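Local coordinates for protein type III restriction-modification enzyme EcoP15I Mod subunit (Escherichia coli, PDB 4ZCF) that recognises 5'-CAGCAG-3' DNA as the modification subunit of a type III restriction enzyme and methylates one adenine at N6 using S-adenosyl-L-methionine, at residues W301-Y306 with V379-Y384; S256-N261 with S428-G433; I333-T338 with I365-D370. All blocks are in the same frame, centred on the assembly; numbering follows the deposited sequence.

Contact 1: residues W301-Y306 with V379-Y384; sequences WPLDRY and VYAKDY. With nucleotides of chain E.
A DNA-reading loop ending in a type I turn, Leu303 to Tyr306, packs through Pro302, Leu303 and Tyr306 on the end of strand 376-380, the 3-10 turn after it and Tyr384 beyond that. Leu303 lays CD2 over one face of the Tyr384 ring, a CH-pi contact 3.9 Å from the ring centroid, while its CD1 reaches the CB of Ala381. Pro302, which follows a cis peptide bond, crosses Tyr384 at about a right angle, its CG 3.4 Å from Tyr384 OH. The Tyr306 ring lies against Ala381, CD2 to CB 3.7 Å, and CE2 approaches the carbonyl oxygen of Val379. No hydrogen bond joins the two segments, which meet mainly by apolar packing.

The polar ends of Trp301, Arg305 and Tyr306 turn to the DNA. Tyr306 OH donates to OP2 of DC16 of chain E (2.8 Å), the phosphate oxygen lying at the ring edge. The indole NE1 of Trp301 donates to OP1 of DT17 of chain E, also at 2.8 Å. Arg305, extended from CG to NE, reads DG18 of chain E with two bonds: NH1 to O6 at 2.6 Å, nearly straight at 175°, and NH2 to N7 at 2.8 Å. One face of its guanidinium meanwhile rests on the thymine of DT17. Two bonds to O6 and N7 are the usual arginine signature for guanine in the major groove, whereas the tyrosine and tryptophan bonds grip the backbone of the same strand, consistent with a subunit contributing to sequence-specific recognition.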
loop_
_atom_site.group_PDB
_atom_site.type_symbol
_atom_site.label_atom_id
_atom_site.label_comp_id
_atom_site.label_asym_id
_atom_site.label_seq_id
_atom_site.Cartn_x
_atom_site.Cartn_y
_atom_site.Cartn_z
ATOM N N TRP A 301 19.524 26.739 -7.458
ATOM C CA TRP A 301 18.192 26.235 -7.195
ATOM C C TRP A 301 18.320 24.952 -6.411
ATOM O O TRP A 301 19.167 24.174 -6.734
ATOM C CB TRP A 301 17.476 25.968 -8.518
ATOM C CG TRP A 301 16.116 25.442 -8.356
ATOM C CD1 TRP A 301 14.992 26.144 -8.245
ATOM C CD2 TRP A 301 15.749 24.087 -8.247
ATOM N NE1 TRP A 301 13.941 25.332 -8.083
ATOM C CE2 TRP A 301 14.382 24.050 -8.074
ATOM C CE3 TRP A 301 16.453 22.890 -8.277
ATOM C CZ2 TRP A 301 13.695 22.877 -7.928
ATOM C CZ3 TRP A 301 15.780 21.740 -8.119
ATOM C CH2 TRP A 301 14.415 21.729 -7.955
ATOM N N PRO A 302 17.474 24.677 -5.314
ATOM C CA PRO A 302 16.359 25.607 -5.101
ATOM C C PRO A 302 16.588 26.678 -4.057
ATOM O O PRO A 302 15.655 27.198 -3.504
ATOM C CB PRO A 302 15.229 24.710 -4.599
ATOM C CG PRO A 302 15.782 23.385 -4.358
ATOM C CD PRO A 302 17.240 23.563 -4.279
ATOM N N LEU A 303 17.837 26.919 -3.730
ATOM C CA LEU A 303 18.286 27.880 -2.715
ATOM C C LEU A 303 18.812 29.198 -3.292
ATOM O O LEU A 303 19.674 29.857 -2.689
ATOM C CB LEU A 303 19.278 27.226 -1.729
ATOM C CG LEU A 303 18.830 25.930 -0.981
ATOM C CD1 LEU A 303 19.665 25.725 0.266
ATOM C CD2 LEU A 303 17.332 25.960 -0.560
ATOM N N ASP A 304 18.221 29.610 -4.435
ATOM C CA ASP A 304 18.554 30.816 -5.212
ATOM C C ASP A 304 18.122 32.152 -4.605
ATOM O O ASP A 304 18.377 33.185 -5.210
ATOM C CB ASP A 304 18.034 30.696 -6.654
ATOM C CG ASP A 304 16.536 30.501 -6.750
ATOM O OD1 ASP A 304 16.079 29.330 -6.652
ATOM O OD2 ASP A 304 15.819 31.513 -6.927
ATOM N N ARG A 305 17.444 32.127 -3.443
ATOM C CA ARG A 305 16.996 33.303 -2.686
ATOM C C ARG A 305 17.668 33.354 -1.282
ATOM O O ARG A 305 17.176 34.013 -0.367
ATOM C CB ARG A 305 15.465 33.364 -2.612
ATOM C CG ARG A 305 14.809 33.642 -3.945
ATOM C CD ARG A 305 13.304 33.926 -3.779
ATOM N NE ARG A 305 12.592 33.762 -5.055
ATOM C CZ ARG A 305 11.335 34.129 -5.290
ATOM N NH1 ARG A 305 10.630 34.746 -4.352
ATOM N NH2 ARG A 305 10.772 33.879 -6.463
ATOM N N TYR A 306 18.807 32.659 -1.139
ATOM C CA TYR A 306 19.597 32.636 0.084
ATOM C C TYR A 306 20.673 33.688 -0.098
ATOM O O TYR A 306 21.866 33.385 -0.170
ATOM C CB TYR A 306 20.135 31.206 0.377
ATOM C CG TYR A 306 19.106 30.330 1.072
ATOM C CD1 TYR A 306 17.950 29.905 0.405
ATOM C CD2 TYR A 306 19.235 30.006 2.420
ATOM C CE1 TYR A 306 16.964 29.166 1.058
ATOM C CE2 TYR A 306 18.260 29.253 3.078
ATOM C CZ TYR A 306 17.141 28.813 2.383
ATOM O OH TYR A 306 16.184 28.074 3.022
ATOM N N VAL A 379 16.001 31.729 8.104
ATOM C CA VAL A 379 16.200 30.317 7.777
ATOM C C VAL A 379 17.552 30.183 7.096
ATOM O O VAL A 379 17.749 30.778 6.046
ATOM C CB VAL A 379 15.015 29.765 6.911
ATOM C CG1 VAL A 379 15.325 28.387 6.333
ATOM C CG2 VAL A 379 13.705 29.732 7.707
ATOM N N TYR A 380 18.479 29.412 7.715
ATOM C CA TYR A 380 19.843 29.135 7.239
ATOM C C TYR A 380 19.908 27.950 6.294
ATOM O O TYR A 380 19.308 26.912 6.560
ATOM C CB TYR A 380 20.770 28.845 8.425
ATOM C CG TYR A 380 21.204 30.065 9.201
ATOM C CD1 TYR A 380 20.443 30.549 10.265
ATOM C CD2 TYR A 380 22.408 30.703 8.917
ATOM C CE1 TYR A 380 20.865 31.646 11.015
ATOM C CE2 TYR A 380 22.825 31.819 9.641
ATOM C CZ TYR A 380 22.064 32.272 10.705
ATOM O OH TYR A 380 22.493 33.356 11.435
ATOM N N ALA A 381 20.717 28.080 5.247
ATOM C CA ALA A 381 20.967 27.073 4.220
ATOM C C ALA A 381 21.420 25.681 4.749
ATOM O O ALA A 381 21.177 24.667 4.090
ATOM C CB ALA A 381 21.991 27.608 3.235
ATOM N N LYS A 382 22.109 25.646 5.909
ATOM C CA LYS A 382 22.623 24.427 6.539
ATOM C C LYS A 382 21.481 23.540 7.032
ATOM O O LYS A 382 21.645 22.316 7.100
ATOM C CB LYS A 382 23.587 24.765 7.698
ATOM C CG LYS A 382 22.984 25.596 8.835
ATOM C CD LYS A 382 24.012 25.833 9.916
ATOM C CE LYS A 382 23.624 26.911 10.907
ATOM N NZ LYS A 382 22.419 26.539 11.698
ATOM N N ASP A 383 20.331 24.181 7.372
ATOM C CA ASP A 383 19.102 23.567 7.860
ATOM C C ASP A 383 18.155 23.077 6.744
ATOM O O ASP A 383 17.037 22.662 7.043
ATOM C CB ASP A 383 18.397 24.495 8.868
ATOM C CG ASP A 383 19.128 24.564 10.201
ATOM O OD1 ASP A 383 19.409 23.500 10.778
ATOM O OD2 ASP A 383 19.447 25.682 10.647
ATOM N N TYR A 384 18.629 23.086 5.473
ATOM C CA TYR A 384 17.895 22.655 4.288
ATOM C C TYR A 384 17.860 21.130 4.188
ATOM O O TYR A 384 18.893 20.451 4.335
ATOM C CB TYR A 384 18.467 23.284 2.999
ATOM C CG TYR A 384 17.820 22.764 1.732
ATOM C CD1 TYR A 384 16.500 23.085 1.415
ATOM C CD2 TYR A 384 18.517 21.931 0.858
ATOM C CE1 TYR A 384 15.885 22.577 0.272
ATOM C CE2 TYR A 384 17.909 21.410 -0.286
ATOM C CZ TYR A 384 16.589 21.731 -0.569
ATOM O OH TYR A 384 15.979 21.228 -1.692
ATOM P P DT E 17 11.666 26.902 -5.860
ATOM O OP1 DT E 17 11.470 25.830 -6.865
ATOM O OP2 DT E 17 12.785 27.872 -5.999
ATOM O "O5'" DT E 17 10.321 27.793 -5.854
ATOM C "C5'" DT E 17 9.012 27.426 -6.331
ATOM C "C4'" DT E 17 8.339 28.621 -6.986
ATOM O "O4'" DT E 17 7.736 29.512 -6.031
ATOM C "C3'" DT E 17 9.166 29.551 -7.879
ATOM O "O3'" DT E 17 8.259 30.085 -8.823
ATOM C "C2'" DT E 17 9.625 30.669 -6.931
ATOM C "C1'" DT E 17 8.402 30.764 -6.020
ATOM N N1 DT E 17 8.540 31.294 -4.619
ATOM C C2 DT E 17 7.425 31.931 -4.127
ATOM O O2 DT E 17 6.375 32.013 -4.774
ATOM N N3 DT E 17 7.597 32.502 -2.880
ATOM C C4 DT E 17 8.729 32.450 -2.080
ATOM O O4 DT E 17 8.706 32.916 -0.930
ATOM C C5 DT E 17 9.866 31.810 -2.683
ATOM C C7 DT E 17 11.120 31.680 -1.883
ATOM C C6 DT E 17 9.740 31.290 -3.919
ATOM P P DC E 16 13.300 26.563 1.300
ATOM O OP1 DC E 16 13.931 25.362 1.902
ATOM O OP2 DC E 16 13.774 27.914 1.670
ATOM O "O5'" DC E 16 13.335 26.426 -0.300
ATOM C "C5'" DC E 16 12.739 25.344 -1.036
ATOM C "C4'" DC E 16 11.710 25.789 -2.072
ATOM O "O4'" DC E 16 10.518 26.305 -1.445
ATOM C "C3'" DC E 16 12.081 26.800 -3.155
ATOM O "O3'" DC E 16 11.610 26.249 -4.406
ATOM C "C2'" DC E 16 11.329 28.070 -2.740
ATOM C "C1'" DC E 16 10.068 27.451 -2.145
ATOM N N1 DC E 16 9.235 28.326 -1.271
ATOM C C2 DC E 16 7.908 28.609 -1.658
ATOM O O2 DC E 16 7.458 28.142 -2.725
ATOM N N3 DC E 16 7.158 29.432 -0.845
ATOM C C4 DC E 16 7.697 29.977 0.271
ATOM N N4 DC E 16 6.922 30.770 1.009
ATOM C C5 DC E 16 9.040 29.713 0.688
ATOM C C6 DC E 16 9.752 28.877 -0.106
ATOM P P DG E 18 8.453 30.075 -10.389
ATOM O OP1 DG E 18 8.172 28.709 -10.881
ATOM O OP2 DG E 18 9.667 30.852 -10.711
ATOM O "O5'" DG E 18 7.241 30.999 -10.856
ATOM C "C5'" DG E 18 5.888 30.590 -10.976
ATOM C "C4'" DG E 18 5.016 31.823 -11.082
ATOM O "O4'" DG E 18 5.055 32.577 -9.833
ATOM C "C3'" DG E 18 5.454 32.796 -12.150
ATOM O "O3'" DG E 18 4.266 33.154 -12.882
ATOM C "C2'" DG E 18 6.136 33.955 -11.390
ATOM C "C1'" DG E 18 5.489 33.915 -10.003
ATOM N N9 DG E 18 6.358 34.168 -8.855
ATOM C C8 DG E 18 7.613 33.655 -8.658
ATOM N N7 DG E 18 8.158 33.960 -7.510
ATOM C C5 DG E 18 7.184 34.709 -6.884
ATOM C C6 DG E 18 7.218 35.325 -5.604
ATOM O O6 DG E 18 8.151 35.331 -4.764
ATOM N N1 DG E 18 6.026 36.007 -5.344
ATOM C C2 DG E 18 4.954 36.099 -6.202
ATOM N N2 DG E 18 3.900 36.794 -5.765
ATOM N N3 DG E 18 4.914 35.512 -7.393
ATOM C C4 DG E 18 6.067 34.842 -7.684
#

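Contact 2: residues S256-N261 with S428-G433; sequences SEWKSN and SFACDG
The loop at Trp258 runs past the last turn of helix 420-430, its backbone coming closest where the CA atoms of Trp258 and Phe429 are 5.5 Å apart. No direct hydrogen bond crosses here. With its CG anti to the carbonyl carbon (chi1 -78°), Trp258 brings one indole face against the end of the helix: Phe429 O stands over the pyrrole side, 3.6 Å from CD1, and Ala430 CA sits above the six-membered ring, off-centre, in a CH-pi contact. The methyl of Ala430 lies 4.1 Å from CZ2.

The Phe429 ring lies along the loop backbone. Its CD1 meets the CB of Trp258 at 4.1 Å, CE1 comes to Ser260 N, and the amide nitrogen of Lys259 lies at the ring edge.

All this happens in the Rossmann-like methyltransferase core, where helix 420-430 ends just before strand 434-439 of the central sheet; Trp258 and Ala430 both touch Thr194 of strand 193-199, and the loop goes on into helix 264-279. Backbone hydrogen bonds from Trp258 also run to the second Mod subunit, whose Asn236 packs on it.

Water joins the polar atoms. One molecule accepts from Trp258 NE1 (2.7 Å) and donates to Ala430 O (2.6 Å), so the indole N-H reaches the helix C-terminus indirectly. Without the indole of Trp258, as with an alanine here, that water is likely to lose its donor and a gap to open beneath the Phe429 carbonyl and Ala430. A second water lies between Lys259 O and Phe429 O, placed to donate to either. Within the loop, Lys259 NZ makes a salt bridge with Glu257 OE2, its hydrogen bond weak.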
loop_
_atom_site.group_PDB
_atom_site.type_symbol
_atom_site.label_atom_id
_atom_site.label_comp_id
_atom_site.label_asym_id
_atom_site.label_seq_id
_atom_site.Cartn_x
_atom_site.Cartn_y
_atom_site.Cartn_z
ATOM N N SER A 256 6.913 8.981 8.566
ATOM C CA SER A 256 6.068 10.122 8.213
ATOM C C SER A 256 6.633 11.091 7.142
ATOM O O SER A 256 5.856 11.715 6.419
ATOM C CB SER A 256 5.665 10.871 9.478
ATOM O OG SER A 256 6.811 11.435 10.090
ATOM N N GLU A 257 7.967 11.161 7.020
ATOM C CA GLU A 257 8.714 12.078 6.171
ATOM C C GLU A 257 9.908 11.418 5.482
ATOM O O GLU A 257 10.594 10.577 6.080
ATOM C CB GLU A 257 9.257 13.165 7.102
ATOM C CG GLU A 257 9.687 14.481 6.484
ATOM C CD GLU A 257 10.169 15.481 7.523
ATOM O OE1 GLU A 257 10.084 15.185 8.738
ATOM O OE2 GLU A 257 10.633 16.570 7.118
ATOM N N TRP A 258 10.182 11.856 4.226
ATOM C CA TRP A 258 11.353 11.459 3.440
ATOM C C TRP A 258 12.145 12.694 3.135
ATOM O O TRP A 258 11.658 13.613 2.472
ATOM C CB TRP A 258 10.997 10.713 2.156
ATOM C CG TRP A 258 10.609 9.264 2.341
ATOM C CD1 TRP A 258 10.702 8.516 3.477
ATOM C CD2 TRP A 258 10.031 8.409 1.346
ATOM N NE1 TRP A 258 10.231 7.243 3.247
ATOM C CE2 TRP A 258 9.846 7.142 1.935
ATOM C CE3 TRP A 258 9.657 8.593 0.002
ATOM C CZ2 TRP A 258 9.273 6.071 1.238
ATOM C CZ3 TRP A 258 9.111 7.517 -0.693
ATOM C CH2 TRP A 258 8.915 6.279 -0.068
ATOM N N LYS A 259 13.354 12.756 3.688
ATOM C CA LYS A 259 14.249 13.893 3.461
ATOM C C LYS A 259 15.683 13.427 3.354
ATOM O O LYS A 259 16.050 12.423 3.962
ATOM C CB LYS A 259 14.143 14.965 4.576
ATOM C CG LYS A 259 12.854 15.794 4.597
ATOM C CD LYS A 259 12.664 16.726 3.386
ATOM C CE LYS A 259 11.575 17.769 3.578
ATOM N NZ LYS A 259 10.226 17.175 3.797
ATOM N N SER A 260 16.484 14.167 2.580
ATOM C CA SER A 260 17.923 14.000 2.445
ATOM C C SER A 260 18.559 15.186 3.212
ATOM O O SER A 260 18.148 16.342 3.011
ATOM C CB SER A 260 18.336 14.018 0.970
ATOM O OG SER A 260 19.743 14.123 0.792
ATOM N N ASN A 261 19.521 14.893 4.120
ATOM C CA ASN A 261 20.229 15.939 4.862
ATOM C C ASN A 261 21.610 16.258 4.245
ATOM O O ASN A 261 22.268 17.205 4.678
ATOM C CB ASN A 261 20.322 15.634 6.367
ATOM C CG ASN A 261 20.253 16.883 7.245
ATOM O OD1 ASN A 261 20.568 18.016 6.833
ATOM N ND2 ASN A 261 19.810 16.710 8.484
ATOM N N SER A 428 18.084 6.274 -1.537
ATOM C CA SER A 428 18.450 7.239 -0.487
ATOM C C SER A 428 17.235 7.722 0.320
ATOM O O SER A 428 17.356 7.836 1.536
ATOM C CB SER A 428 19.209 8.433 -1.062
ATOM O OG SER A 428 20.405 8.044 -1.718
ATOM N N PHE A 429 16.081 8.030 -0.350
ATOM C CA PHE A 429 14.857 8.501 0.342
ATOM C C PHE A 429 14.198 7.401 1.170
ATOM O O PHE A 429 14.038 7.588 2.389
ATOM C CB PHE A 429 13.822 9.114 -0.631
ATOM C CG PHE A 429 14.156 10.507 -1.100
ATOM C CD1 PHE A 429 14.218 11.565 -0.201
ATOM C CD2 PHE A 429 14.450 10.756 -2.434
ATOM C CE1 PHE A 429 14.573 12.843 -0.625
ATOM C CE2 PHE A 429 14.840 12.032 -2.860
ATOM C CZ PHE A 429 14.875 13.074 -1.957
ATOM N N ALA A 430 13.809 6.263 0.511
ATOM C CA ALA A 430 13.107 5.161 1.184
ATOM C C ALA A 430 13.895 4.579 2.339
ATOM O O ALA A 430 13.389 4.535 3.466
ATOM C CB ALA A 430 12.693 4.081 0.191
ATOM N N CYS A 431 15.150 4.202 2.077
ATOM C CA CYS A 431 16.063 3.643 3.069
ATOM C C CYS A 431 16.875 4.789 3.666
ATOM O O CYS A 431 17.075 5.795 2.996
ATOM C CB CYS A 431 16.971 2.621 2.398
ATOM S SG CYS A 431 16.097 1.297 1.529
ATOM N N ASP A 432 17.378 4.671 4.875
ATOM C CA ASP A 432 18.173 5.823 5.332
ATOM C C ASP A 432 19.610 5.418 5.709
ATOM O O ASP A 432 20.004 5.521 6.875
ATOM C CB ASP A 432 17.442 6.627 6.425
ATOM C CG ASP A 432 17.680 8.129 6.374
ATOM O OD1 ASP A 432 17.358 8.749 5.330
ATOM O OD2 ASP A 432 18.140 8.695 7.396
ATOM N N GLY A 433 20.356 4.932 4.707
ATOM C CA GLY A 433 21.729 4.459 4.868
ATOM C C GLY A 433 21.869 2.991 5.231
ATOM O O GLY A 433 22.979 2.464 5.242
HETATM O O HOH W 1 10.881 4.798 4.274
HETATM O O HOH W 2 14.478 9.819 4.002
#

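Contact 3: residues I333-T338 with I365-D370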
loop_
_atom_site.group_PDB
_atom_site.type_symbol
_atom_site.label_atom_id
_atom_site.label_comp_id
_atom_site.label_asym_id
_atom_site.label_seq_id
_atom_site.Cartn_x
_atom_site.Cartn_y
_atom_site.Cartn_z
ATOM N N ILE A 333 2.043 42.345 16.020
ATOM C CA ILE A 333 3.467 42.044 16.190
ATOM C C ILE A 333 4.149 43.414 16.189
ATOM O O ILE A 333 4.071 44.145 15.197
ATOM C CB ILE A 333 4.031 41.044 15.137
ATOM C CG1 ILE A 333 3.246 39.697 15.200
ATOM C CG2 ILE A 333 5.536 40.837 15.346
ATOM C CD1 ILE A 333 3.425 38.815 14.139
ATOM N N ILE A 334 4.728 43.799 17.340
ATOM C CA ILE A 334 5.325 45.115 17.506
ATOM C C ILE A 334 6.710 45.235 16.938
ATOM O O ILE A 334 7.583 44.415 17.230
ATOM C CB ILE A 334 5.099 45.715 18.935
ATOM C CG1 ILE A 334 3.812 46.584 18.982
ATOM C CG2 ILE A 334 6.313 46.513 19.473
ATOM C CD1 ILE A 334 2.475 45.834 18.951
ATOM N N HIS A 335 6.883 46.247 16.073
ATOM C CA HIS A 335 8.152 46.585 15.448
ATOM C C HIS A 335 9.131 47.052 16.561
ATOM O O HIS A 335 8.721 47.802 17.448
ATOM C CB HIS A 335 7.937 47.656 14.368
ATOM C CG HIS A 335 9.129 47.836 13.490
ATOM N ND1 HIS A 335 10.118 48.763 13.792
ATOM C CD2 HIS A 335 9.491 47.155 12.378
ATOM C CE1 HIS A 335 11.034 48.623 12.851
ATOM N NE2 HIS A 335 10.698 47.671 11.974
ATOM N N PRO A 336 10.387 46.550 16.606
ATOM C CA PRO A 336 11.285 46.923 17.715
ATOM C C PRO A 336 11.794 48.361 17.744
ATOM O O PRO A 336 12.313 48.770 18.779
ATOM C CB PRO A 336 12.448 45.927 17.595
ATOM C CG PRO A 336 12.059 44.958 16.553
ATOM C CD PRO A 336 11.055 45.617 15.681
ATOM N N LYS A 337 11.688 49.113 16.634
ATOM C CA LYS A 337 12.167 50.492 16.587
ATOM C C LYS A 337 11.016 51.486 16.461
ATOM O O LYS A 337 10.970 52.448 17.226
ATOM C CB LYS A 337 13.184 50.675 15.464
ATOM N N THR A 338 10.074 51.249 15.525
ATOM C CA THR A 338 8.906 52.105 15.316
ATOM C C THR A 338 7.920 51.973 16.478
ATOM O O THR A 338 7.164 52.912 16.748
ATOM C CB THR A 338 8.213 51.731 14.014
ATOM N N ILE A 365 12.786 36.111 13.952
ATOM C CA ILE A 365 12.074 37.121 13.171
ATOM C C ILE A 365 12.932 38.235 12.557
ATOM O O ILE A 365 13.718 38.881 13.254
ATOM C CB ILE A 365 10.873 37.658 13.982
ATOM C CG1 ILE A 365 9.963 36.509 14.507
ATOM C CG2 ILE A 365 10.078 38.710 13.222
ATOM C CD1 ILE A 365 9.452 35.464 13.478
ATOM N N ILE A 366 12.729 38.471 11.244
ATOM C CA ILE A 366 13.348 39.530 10.439
ATOM C C ILE A 366 12.288 40.644 10.238
ATOM O O ILE A 366 11.240 40.404 9.643
ATOM C CB ILE A 366 13.931 38.998 9.086
ATOM C CG1 ILE A 366 14.960 37.861 9.305
ATOM C CG2 ILE A 366 14.541 40.143 8.252
ATOM C CD1 ILE A 366 15.375 37.120 8.051
ATOM N N PHE A 367 12.560 41.845 10.775
ATOM C CA PHE A 367 11.692 43.018 10.657
ATOM C C PHE A 367 12.226 43.921 9.562
ATOM O O PHE A 367 13.425 43.888 9.272
ATOM C CB PHE A 367 11.674 43.800 11.976
ATOM C CG PHE A 367 10.908 43.143 13.096
ATOM C CD1 PHE A 367 9.528 43.291 13.198
ATOM C CD2 PHE A 367 11.565 42.402 14.065
ATOM C CE1 PHE A 367 8.814 42.688 14.245
ATOM C CE2 PHE A 367 10.854 41.810 15.117
ATOM C CZ PHE A 367 9.483 41.952 15.197
ATOM N N GLY A 368 11.341 44.721 8.970
ATOM C CA GLY A 368 11.726 45.723 7.983
ATOM C C GLY A 368 12.301 46.962 8.659
ATOM O O GLY A 368 12.415 47.008 9.892
ATOM N N ASP A 369 12.671 47.989 7.868
ATOM C CA ASP A 369 13.201 49.237 8.428
ATOM C C ASP A 369 12.093 50.011 9.174
ATOM O O ASP A 369 12.388 50.938 9.924
ATOM C CB ASP A 369 13.893 50.089 7.348
ATOM C CG ASP A 369 15.126 49.434 6.734
ATOM O OD1 ASP A 369 16.077 49.109 7.497
ATOM O OD2 ASP A 369 15.153 49.263 5.484
ATOM N N ASP A 370 10.824 49.589 8.995
ATOM C CA ASP A 370 9.633 50.108 9.665
ATOM C C ASP A 370 8.503 49.041 9.689
ATOM O O ASP A 370 8.676 47.950 9.158
ATOM C CB ASP A 370 9.170 51.452 9.054
ATOM C CG ASP A 370 8.671 51.411 7.627
ATOM O OD1 ASP A 370 8.040 50.404 7.246
ATOM O OD2 ASP A 370 8.830 52.422 6.918
#
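His335 and Phe367 carry this contact, with Pro336 wedged against both. The imidazole NE2 donates to Gly368 O at 2.8 Å, nearly straight (170°); the acceptor lies in the ring plane, although the nitrogen stands above the plane of the carbonyl. Pro336 CD sits over the centre of the Phe367 ring, a CH-pi contact 3.5 Å from the centroid, and the same proline covers one face of His335, whose opposite face meets Asp370 CA. At the far rim of Phe367, CE1 touches Ile333 CG2 at 3.9 Å.

What sets the imidazole is its second nitrogen: ND1 accepts from Thr338 N at 3.0 Å, close to the ring plane. The ring is gripped at both nitrogens, which probably fixes its rotation, and one nitrogen donating while the other accepts suggests a neutral histidine. With CG of His335 anti to the backbone N (chi1 -168°), the ring is carried across to Gly368. Ile365 CG2 backs the other face of Phe367, and Asp370 OD1 bonds Asn372 N just beyond.

Outside this shell, Ile333 and Ile365 both pack on Met356 of helix 353-361, while Ile366 is backbone hydrogen-bonded to Glu376 of strand 376-380 at the margin of the four-stranded antiparallel sheet.

The three contacts nest along the chain: 333-338 with 365-370 lies inside the loop closed by contact 1, which lies inside that of contact 2. In space they run roughly in a line outward. Contact 2 sits in the methyltransferase core; contact 1 is about 19 Å away between centres and touches it by packing of Tyr384 against Asn261; contact 3 is centred about 23 Å from contact 1 and about 38 Å from contact 2. Contacts 1 and 3 share the small antiparallel sheet, on neighbouring strands 376-380 and 365-366. Much of the chain between the segments of contact 2 thus appears to form a lobe, DNA-contacting at contact 1, that projects from the core.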